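Local coordinates for uncharacterized protein Atu2129 (Agrobacterium tumefaciens, PDB 3DNH), which is of unknown function but has the split-barrel fold of the pyridoxamine 5'-phosphate oxidase and CREG families, which suggests that it may bind a flavin, at residues F71-A74 with L78-R81; P122-R127 with T144-L149; I129-K134 with D225-S230. All coordinates share one frame; numbering follows the deposited sequence. Where two conformers were deposited one is given.

In the order of the chain, contact 1 is complete before the other two begin. Contacts 1 and 2 have centres about 12 Å apart and share the barrel sheet: strands 69-74 and 144-157 are neighbours in it, joined by backbone pairing of Phe71 with Tyr147 and Ala73 with Arg145. Contact 2 sets helix 121-131 against this sheet, and contact 3, its centre about 15 Å from that of contact 2, takes the same helix to the three-stranded sheet that includes 223-227. The shared helix thus bridges barrel and C-terminal sheet; the segments of contacts 2 and 3 alternate along the chain. Contacts 1 and 3, centres about 21 Å apart, both also touch the second subunit.

Contact 1: F71-A74 with L78-R81; sequences FFAA and LHAR
His79 reaches from the first turn of helix 78-85 to the methyl group of Ala73 on strand 69-74. Its CB leaves the helix without pointing at the strand, but chi1 of 49° sets CG between the backbone N and the carbonyl carbon and swings the imidazole across. Along one side of the ring, CD2 and NE2 both lie 3.9 Å from Ala73 CB, which meets the ring obliquely. NE2 also has a weak hydrogen bond to a water at 3.4 Å, and that water donates a shorter bond, 2.7 Å, to Phe72 O. The side chain also packs on Leu44, Thr46 and Thr57 of the barrel. One residue on, the CB of Ala80 points at the strand, lying 3.4 Å from Ala74 O and 4.4 Å from Ala73 CB. Ala74 O accepts a hydrogen bond from outside the pair, from Thr77 OG1 in the turn that joins strand to helix, and Tyr147 of the adjacent strand touches both Ala73 and Ala80. Small methyl groups thus let the helix fold back closely beside its own strand, while the polar link between them is indirect, through one water held firmly by Phe72 O and only weakly by His79.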
# COMPACT_ATOMS: atom_id res chain seq x y z
N PHE A 71 -1.12 12.78 8.58
CA PHE A 71 -1.68 12.61 7.26
C PHE A 71 -2.93 13.50 7.12
O PHE A 71 -3.45 14.06 8.10
CB PHE A 71 -1.99 11.13 6.97
CG PHE A 71 -2.97 10.51 7.93
CD1 PHE A 71 -4.34 10.53 7.66
CD2 PHE A 71 -2.53 9.89 9.10
CE1 PHE A 71 -5.27 9.95 8.56
CE2 PHE A 71 -3.43 9.31 10.00
CZ PHE A 71 -4.82 9.33 9.72
N PHE A 72 -3.36 13.61 5.86
CA PHE A 72 -4.49 14.41 5.50
C PHE A 72 -5.56 13.51 4.91
O PHE A 72 -5.24 12.49 4.28
CB PHE A 72 -4.06 15.47 4.47
CG PHE A 72 -5.08 15.74 3.41
CD1 PHE A 72 -6.12 16.63 3.64
CD2 PHE A 72 -4.99 15.10 2.17
CE1 PHE A 72 -7.07 16.88 2.64
CE2 PHE A 72 -5.95 15.34 1.16
CZ PHE A 72 -6.98 16.22 1.40
N ALA A 73 -6.82 13.91 5.11
CA ALA A 73 -7.94 13.23 4.48
C ALA A 73 -8.94 14.31 4.06
O ALA A 73 -9.20 15.22 4.84
CB ALA A 73 -8.61 12.27 5.43
N ALA A 74 -9.47 14.21 2.84
CA ALA A 74 -10.59 15.09 2.43
C ALA A 74 -11.77 14.80 3.36
O ALA A 74 -12.02 13.64 3.66
CB ALA A 74 -10.96 14.80 1.00
N LEU A 78 -15.34 8.51 3.14
CA LEU A 78 -15.71 7.45 4.06
C LEU A 78 -14.73 7.30 5.23
O LEU A 78 -15.17 7.19 6.37
CB LEU A 78 -15.82 6.14 3.30
CG LEU A 78 -17.17 5.61 2.79
CD1 LEU A 78 -18.40 6.40 3.23
CD2 LEU A 78 -17.17 5.37 1.28
N HIS A 79 -13.42 7.29 4.96
CA HIS A 79 -12.49 7.11 6.08
C HIS A 79 -12.54 8.31 7.04
O HIS A 79 -12.56 8.12 8.24
CB HIS A 79 -11.05 6.79 5.64
CG HIS A 79 -10.53 7.69 4.57
ND1 HIS A 79 -11.08 7.76 3.31
CD2 HIS A 79 -9.47 8.54 4.56
CE1 HIS A 79 -10.40 8.63 2.57
NE2 HIS A 79 -9.42 9.12 3.31
N ALA A 80 -12.57 9.54 6.51
CA ALA A 80 -12.78 10.74 7.35
C ALA A 80 -13.99 10.58 8.25
O ALA A 80 -13.87 10.78 9.48
CB ALA A 80 -12.92 11.99 6.50
N ARG A 81 -15.14 10.21 7.65
CA ARG A 81 -16.36 9.93 8.37
C ARG A 81 -16.11 8.89 9.46
O ARG A 81 -16.51 9.11 10.62
CB ARG A 81 -17.47 9.42 7.42
CG ARG A 81 -18.95 9.42 7.96
CD ARG A 81 -19.34 8.15 8.76
NE ARG A 81 -18.87 6.92 8.09
CZ ARG A 81 -19.49 6.32 7.09
NH1 ARG A 81 -20.65 6.81 6.62
NH2 ARG A 81 -18.97 5.22 6.55
O HOH W 1 -6.34 10.47 2.91

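Contact 2: P122-R127 with T144-L149; sequences PLAIAR and TRLYRL
Ala124 and Leu146 bring helix 121-131 onto strand 144-157, and the flat groups lie around this pair. The guanidinium of Arg127 has Leu123 over the centre of one face, with CG 3.7 Å above the plane; these two residues are one helical turn apart. Arg127 NH1 stands 5.7 Å from Arg148 NH2. The two like charges do not touch, and Arg148 NH2 forms salt bridges to Glu64 and Glu120, which probably offset much of their repulsion. On the strand's other side the ring of Tyr147 meets that of Phe71, their planes inclined by about 20°.

This is a helix packed on one face of a strand of the antiparallel split barrel, where the alternate residues Leu146 and Arg148 point to it; Tyr147, between them, takes no part in the helix contact.

The direct contact is entirely apolar. Leu146 presents one branch, its CD2 standing 3.8 Å from Ala124 CB, with CG behind it at 4.0 Å. Farther along, Ile125 extends its CD1 alongside to 4.4 Å from Leu146 CD2, chi2 of -55° bending the chain's end back toward the strand although its CB does not point there. Leu139 packs on Ile125, and Phe70 lies against Leu146.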
# COMPACT_ATOMS: atom_id res chain seq x y z
N PRO A 122 -1.13 25.37 9.53
CA PRO A 122 -0.11 25.98 8.67
C PRO A 122 1.28 25.25 8.64
O PRO A 122 1.85 25.02 7.56
CB PRO A 122 0.00 27.40 9.22
CG PRO A 122 -1.40 27.69 9.75
CD PRO A 122 -1.85 26.39 10.35
N LEU A 123 1.79 24.88 9.81
CA LEU A 123 3.04 24.13 9.90
C LEU A 123 2.93 22.76 9.23
O LEU A 123 3.82 22.37 8.48
CB LEU A 123 3.46 23.98 11.35
CG LEU A 123 4.79 23.33 11.66
CD1 LEU A 123 5.99 24.05 10.99
CD2 LEU A 123 4.85 23.36 13.19
N ALA A 124 1.82 22.06 9.49
CA ALA A 124 1.63 20.71 8.98
C ALA A 124 1.52 20.74 7.45
O ALA A 124 2.01 19.85 6.75
CB ALA A 124 0.39 20.05 9.63
N ILE A 125 0.88 21.79 6.94
CA ILE A 125 0.77 22.03 5.49
C ILE A 125 2.13 22.17 4.84
O ILE A 125 2.41 21.56 3.81
CB ILE A 125 -0.04 23.35 5.18
CG1 ILE A 125 -1.52 23.14 5.47
CG2 ILE A 125 0.11 23.81 3.72
CD1 ILE A 125 -2.06 21.99 4.75
N ALA A 126 2.96 23.01 5.40
CA ALA A 126 4.24 23.24 4.77
C ALA A 126 5.09 21.93 4.80
O ALA A 126 5.70 21.55 3.79
CB ALA A 126 4.96 24.39 5.42
N ARG A 127 5.06 21.24 5.93
CA ARG A 127 5.76 19.95 6.06
C ARG A 127 5.28 18.90 5.05
O ARG A 127 6.08 18.17 4.46
CB ARG A 127 5.60 19.39 7.46
CG ARG A 127 6.45 20.03 8.48
CD ARG A 127 5.98 19.59 9.87
NE ARG A 127 6.82 20.17 10.92
CZ ARG A 127 6.60 20.05 12.22
NH1 ARG A 127 5.52 19.42 12.69
NH2 ARG A 127 7.48 20.61 13.07
N THR A 144 -10.47 20.13 3.91
CA THR A 144 -9.24 19.38 4.16
C THR A 144 -9.16 19.10 5.67
O THR A 144 -9.40 20.00 6.48
CB THR A 144 -7.94 20.10 3.61
OG1 THR A 144 -7.52 21.17 4.48
CG2 THR A 144 -8.13 20.67 2.24
N ARG A 145 -8.88 17.84 6.04
CA ARG A 145 -8.74 17.43 7.46
C ARG A 145 -7.34 16.86 7.73
O ARG A 145 -6.81 16.09 6.94
CB ARG A 145 -9.79 16.40 7.86
CG ARG A 145 -11.20 16.97 7.89
CD ARG A 145 -12.17 16.11 8.65
NE ARG A 145 -13.51 16.63 8.46
CZ ARG A 145 -14.63 15.94 8.67
NH1 ARG A 145 -14.57 14.69 9.10
NH2 ARG A 145 -15.80 16.51 8.44
N LEU A 146 -6.78 17.21 8.87
CA LEU A 146 -5.40 16.89 9.20
C LEU A 146 -5.35 16.07 10.49
O LEU A 146 -5.93 16.45 11.50
CB LEU A 146 -4.70 18.21 9.40
CG LEU A 146 -3.24 18.41 9.06
CD1 LEU A 146 -2.64 17.27 8.25
CD2 LEU A 146 -3.19 19.76 8.33
N TYR A 147 -4.62 14.95 10.48
CA TYR A 147 -4.61 14.03 11.65
C TYR A 147 -3.21 13.59 11.98
O TYR A 147 -2.43 13.43 11.09
CB TYR A 147 -5.33 12.75 11.29
CG TYR A 147 -6.71 12.90 10.74
CD1 TYR A 147 -7.84 12.71 11.55
CD2 TYR A 147 -6.90 13.13 9.37
CE1 TYR A 147 -9.13 12.80 11.01
CE2 TYR A 147 -8.13 13.24 8.85
CZ TYR A 147 -9.26 13.07 9.67
OH TYR A 147 -10.47 13.17 9.09
N ARG A 148 -2.88 13.36 13.25
CA ARG A 148 -1.65 12.60 13.52
C ARG A 148 -1.96 11.28 14.21
O ARG A 148 -2.99 11.14 14.92
CB ARG A 148 -0.55 13.45 14.24
CG ARG A 148 -0.99 14.01 15.54
CD ARG A 148 0.16 14.63 16.36
NE ARG A 148 0.68 15.86 15.80
CZ ARG A 148 0.23 17.09 16.10
NH1 ARG A 148 -0.78 17.28 16.96
NH2 ARG A 148 0.78 18.14 15.52
N LEU A 149 -1.11 10.31 13.95
CA LEU A 149 -1.25 9.00 14.53
C LEU A 149 -0.75 9.07 15.96
O LEU A 149 0.39 9.49 16.20
CB LEU A 149 -0.49 7.94 13.72
CG LEU A 149 -0.49 6.54 14.34
CD1 LEU A 149 -1.89 5.96 14.49
CD2 LEU A 149 0.40 5.62 13.51

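Contact 3: I129-K134 with D225-S230; sequences IARYPK and DLASAS
Arg131 lays its aliphatic stem beside Ala227, CG coming 4.2 Å from Ala227 CB, and carries its guanidinium on toward Asp225. The chain is extended beyond CB, with chi2 at -179° and chi3 at 163°, which takes the head past the alanine. NH2 stays 4.3 Å from Asp225 OD2, too far for a salt bridge, and the carboxylate oxygen lies obliquely to the guanidinium. Water joins the segments instead. One molecule, in the guanidinium plane at its edge, accepts from Arg131 NE at 2.9 Å and donates a weak bond to Leu226 O; another donates to Ala130 O at 2.6 Å and, weakly, to Ser228 O.

Beyond this first shell, both charged groups are held by other residues. Arg131 NH1 bonds to Ile61 O of the barrel and NH2, weakly, to His37 O, while Asp225 is engaged through OD1 by Arg234 in a salt bridge and through OD2 by His37 ND1. Arg40 NH1 ties the two backbones together by bonding to both Arg131 O and Ser228 O. The seam joins helix 121-131 of the split-barrel part to the middle strand of the C-terminal three-stranded antiparallel sheet.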
# COMPACT_ATOMS: atom_id res chain seq x y z
N ILE A 129 3.55 19.48 2.06
CA ILE A 129 3.89 19.99 0.74
C ILE A 129 5.34 19.68 0.34
O ILE A 129 5.62 19.39 -0.82
CB ILE A 129 3.69 21.55 0.67
CG1 ILE A 129 2.20 21.95 0.55
CG2 ILE A 129 4.45 22.18 -0.48
CD1 ILE A 129 1.45 21.15 -0.38
N ALA A 130 6.22 19.77 1.32
CA ALA A 130 7.65 19.46 1.16
C ALA A 130 7.85 18.06 0.59
O ALA A 130 8.75 17.85 -0.21
CB ALA A 130 8.38 19.62 2.52
N ARG A 131 6.98 17.11 0.93
CA ARG A 131 7.09 15.74 0.43
C ARG A 131 6.21 15.47 -0.77
O ARG A 131 6.53 14.60 -1.59
CB ARG A 131 6.75 14.72 1.54
CG ARG A 131 7.84 14.47 2.50
CD ARG A 131 7.35 13.42 3.53
NE ARG A 131 8.47 12.83 4.24
CZ ARG A 131 8.42 11.71 4.97
NH1 ARG A 131 7.29 11.01 5.07
NH2 ARG A 131 9.52 11.27 5.56
N TYR A 132 5.10 16.22 -0.86
CA TYR A 132 3.99 15.94 -1.78
C TYR A 132 3.62 17.25 -2.48
O TYR A 132 2.62 17.91 -2.12
CB TYR A 132 2.78 15.35 -1.02
CG TYR A 132 3.19 14.16 -0.20
CD1 TYR A 132 3.65 13.00 -0.85
CD2 TYR A 132 3.20 14.21 1.19
CE1 TYR A 132 4.12 11.94 -0.15
CE2 TYR A 132 3.67 13.12 1.92
CZ TYR A 132 4.13 11.99 1.24
OH TYR A 132 4.60 10.91 1.91
N PRO A 133 4.44 17.65 -3.49
CA PRO A 133 4.18 18.96 -4.10
C PRO A 133 2.83 19.08 -4.80
O PRO A 133 2.33 20.19 -4.97
CB PRO A 133 5.36 19.14 -5.09
CG PRO A 133 5.84 17.80 -5.37
CD PRO A 133 5.61 16.99 -4.09
N LYS A 134 2.20 17.97 -5.17
CA LYS A 134 0.89 18.04 -5.77
C LYS A 134 -0.18 18.42 -4.75
O LYS A 134 -1.27 18.87 -5.12
CB LYS A 134 0.51 16.73 -6.47
CG LYS A 134 0.91 16.70 -7.91
CD LYS A 134 0.41 15.44 -8.67
CE LYS A 134 1.16 14.14 -8.27
NZ LYS A 134 2.37 14.32 -7.36
N ASP A 225 16.09 13.82 7.58
CA ASP A 225 15.19 13.23 6.63
C ASP A 225 15.34 14.03 5.40
O ASP A 225 15.44 15.27 5.49
CB ASP A 225 13.75 13.30 7.13
CG ASP A 225 13.41 12.19 8.16
OD1 ASP A 225 14.21 11.27 8.41
OD2 ASP A 225 12.32 12.24 8.69
N LEU A 226 15.33 13.36 4.24
CA LEU A 226 15.38 14.03 2.92
C LEU A 226 14.29 13.53 1.99
O LEU A 226 13.83 12.39 2.12
CB LEU A 226 16.76 13.87 2.25
CG LEU A 226 17.92 14.24 3.18
CD1 LEU A 226 18.63 13.00 3.62
CD2 LEU A 226 18.82 15.20 2.44
N ALA A 227 13.87 14.40 1.06
CA ALA A 227 12.94 14.02 0.02
C ALA A 227 13.37 14.51 -1.37
O ALA A 227 14.01 15.57 -1.53
CB ALA A 227 11.47 14.48 0.36
N SER A 228 13.04 13.69 -2.37
CA SER A 228 13.07 14.07 -3.78
C SER A 228 11.67 13.81 -4.27
O SER A 228 10.79 13.46 -3.48
CB SER A 228 14.06 13.23 -4.55
OG SER A 228 13.60 11.90 -4.67
N ALA A 229 11.44 13.98 -5.58
CA ALA A 229 10.13 13.72 -6.16
C ALA A 229 9.68 12.24 -6.08
O ALA A 229 8.53 11.98 -5.74
CB ALA A 229 10.10 14.20 -7.59
N SER A 230 10.57 11.30 -6.41
CA SER A 230 10.22 9.87 -6.39
C SER A 230 10.61 9.11 -5.11
O SER A 230 10.05 8.03 -4.87
CB SER A 230 10.76 9.14 -7.62
OG SER A 230 12.18 9.16 -7.67
O HOH W 2 9.53 16.42 -2.30
O HOH W 3 11.30 13.55 3.93